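Local structure of Obg-like ATPase 1 (Schizosaccharomyces pombe, 1NI3) at residues 274-277 against 278-282. The protein hydrolyses ATP, and GTP less efficiently, and negatively regulates the G2/M transition of the cell cycle. Sequence-based numbering, arbitrary orientation.
Sequences TNFT and EEEAI
Thr277 and Glu280 hold each other at the start of helix 278-287, three residues apart. The Glu280 side chain turns back toward the loop that precedes the helix. Its CB lies alongside the CB of Phe276, 3.9 Å away, and also touches Thr277 OG1. Its CG passes next to that same hydroxyl oxygen. CG sits anti to the carbonyl carbon (chi1 -64°) and the chain beyond it is extended, which carries the carboxylate back to the Thr277 backbone N. At the tip, OE1 accepts from Thr277 N at 3.2 Å through its anti lone pair. This bond is nearly straight, 168° at the hydrogen. Thr277 OG1 adds a weak bond to OE1, and the Thr277 methyl CG2 lies beside OE1. In return, Thr277 OG1 accepts from Glu280 N at 3.2 Å. The ring of Phe276 flanks the carboxylate, the two planes 70° apart, while its CB rests on Ala281 CB. Ala281 N also donates to Thr277 O, 2.7 Å, a backbone bond at this end of the helix. With an alanine at Glu280, Thr277 N would probably lose its carboxylate partner and the hydroxyl its weak second bond, leaving half of the box. The two reciprocal side-chain-to-backbone bonds form a capping box, with Thr277 as N-cap, on the surface of the OBG-type G region where the loop after helix 267-273 enters the next helix.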
loop_
_atom_site.group_PDB
_atom_site.type_symbol
_atom_site.label_atom_id
_atom_site.label_comp_id
_atom_site.label_asym_id
_atom_site.label_seq_id
_atom_site.Cartn_x
_atom_site.Cartn_y
_atom_site.Cartn_z
ATOM N N THR A 274 -5.107 -5.109 21.263
ATOM C CA THR A 274 -3.765 -4.663 21.609
ATOM C C THR A 274 -3.543 -4.765 23.108
ATOM O O THR A 274 -2.421 -4.628 23.576
ATOM C CB THR A 274 -3.508 -3.193 21.175
ATOM O OG1 THR A 274 -4.373 -2.312 21.908
ATOM C CG2 THR A 274 -3.787 -3.023 19.684
ATOM N N ASN A 275 -4.604 -5.005 23.871
ATOM C CA ASN A 275 -4.451 -5.102 25.328
ATOM C C ASN A 275 -4.056 -6.504 25.715
ATOM O O ASN A 275 -3.865 -6.818 26.886
ATOM C CB ASN A 275 -5.753 -4.745 26.040
ATOM C CG ASN A 275 -6.222 -3.360 25.709
ATOM O OD1 ASN A 275 -5.504 -2.391 25.928
ATOM N ND2 ASN A 275 -7.433 -3.251 25.179
ATOM N N PHE A 276 -3.950 -7.357 24.715
ATOM C CA PHE A 276 -3.589 -8.728 24.973
ATOM C C PHE A 276 -2.213 -9.029 24.435
ATOM O O PHE A 276 -1.754 -8.417 23.468
ATOM C CB PHE A 276 -4.617 -9.648 24.339
ATOM C CG PHE A 276 -5.930 -9.665 25.057
ATOM C CD1 PHE A 276 -7.121 -9.797 24.354
ATOM C CD2 PHE A 276 -5.974 -9.584 26.443
ATOM C CE1 PHE A 276 -8.344 -9.871 25.011
ATOM C CE2 PHE A 276 -7.187 -9.658 27.116
ATOM C CZ PHE A 276 -8.382 -9.797 26.387
ATOM N N THR A 277 -1.551 -9.970 25.088
ATOM C CA THR A 277 -0.230 -10.385 24.682
ATOM C C THR A 277 -0.438 -11.232 23.439
ATOM O O THR A 277 -1.529 -11.756 23.214
ATOM C CB THR A 277 0.430 -11.216 25.780
ATOM O OG1 THR A 277 -0.324 -12.415 25.984
ATOM C CG2 THR A 277 0.462 -10.433 27.085
ATOM N N GLU A 278 0.607 -11.346 22.627
ATOM C CA GLU A 278 0.548 -12.116 21.390
ATOM C C GLU A 278 -0.194 -13.438 21.600
ATOM O O GLU A 278 -0.958 -13.884 20.739
ATOM C CB GLU A 278 1.961 -12.414 20.896
ATOM C CG GLU A 278 2.935 -11.241 20.964
ATOM C CD GLU A 278 4.195 -11.480 20.145
ATOM O OE1 GLU A 278 5.179 -10.726 20.320
ATOM O OE2 GLU A 278 4.195 -12.412 19.309
ATOM N N GLU A 279 0.047 -14.059 22.753
ATOM C CA GLU A 279 -0.567 -15.337 23.113
ATOM C C GLU A 279 -2.062 -15.156 23.410
ATOM O O GLU A 279 -2.914 -15.635 22.662
ATOM C CB GLU A 279 0.156 -15.918 24.343
ATOM C CG GLU A 279 0.129 -17.446 24.468
ATOM C CD GLU A 279 1.123 -17.987 25.500
ATOM O OE1 GLU A 279 0.915 -17.756 26.712
ATOM O OE2 GLU A 279 2.116 -18.634 25.096
ATOM N N GLU A 280 -2.354 -14.464 24.513
ATOM C CA GLU A 280 -3.718 -14.183 24.965
ATOM C C GLU A 280 -4.597 -13.730 23.822
ATOM O O GLU A 280 -5.776 -14.085 23.738
ATOM C CB GLU A 280 -3.720 -13.065 26.000
ATOM C CG GLU A 280 -2.996 -13.375 27.277
ATOM C CD GLU A 280 -3.057 -12.232 28.258
ATOM O OE1 GLU A 280 -2.623 -11.120 27.891
ATOM O OE2 GLU A 280 -3.547 -12.437 29.391
ATOM N N ALA A 281 -4.015 -12.901 22.968
ATOM C CA ALA A 281 -4.720 -12.376 21.821
ATOM C C ALA A 281 -5.283 -13.543 21.017
ATOM O O ALA A 281 -6.412 -13.475 20.517
ATOM C CB ALA A 281 -3.771 -11.544 20.980
ATOM N N ILE A 282 -4.500 -14.617 20.909
ATOM C CA ILE A 282 -4.930 -15.799 20.169
ATOM C C ILE A 282 -6.045 -16.524 20.911
ATOM O O ILE A 282 -7.087 -16.821 20.329
ATOM C CB ILE A 282 -3.777 -16.799 19.945
ATOM C CG1 ILE A 282 -2.593 -16.096 19.287
ATOM C CG2 ILE A 282 -4.249 -17.938 19.051
ATOM C CD1 ILE A 282 -1.404 -17.002 19.059
#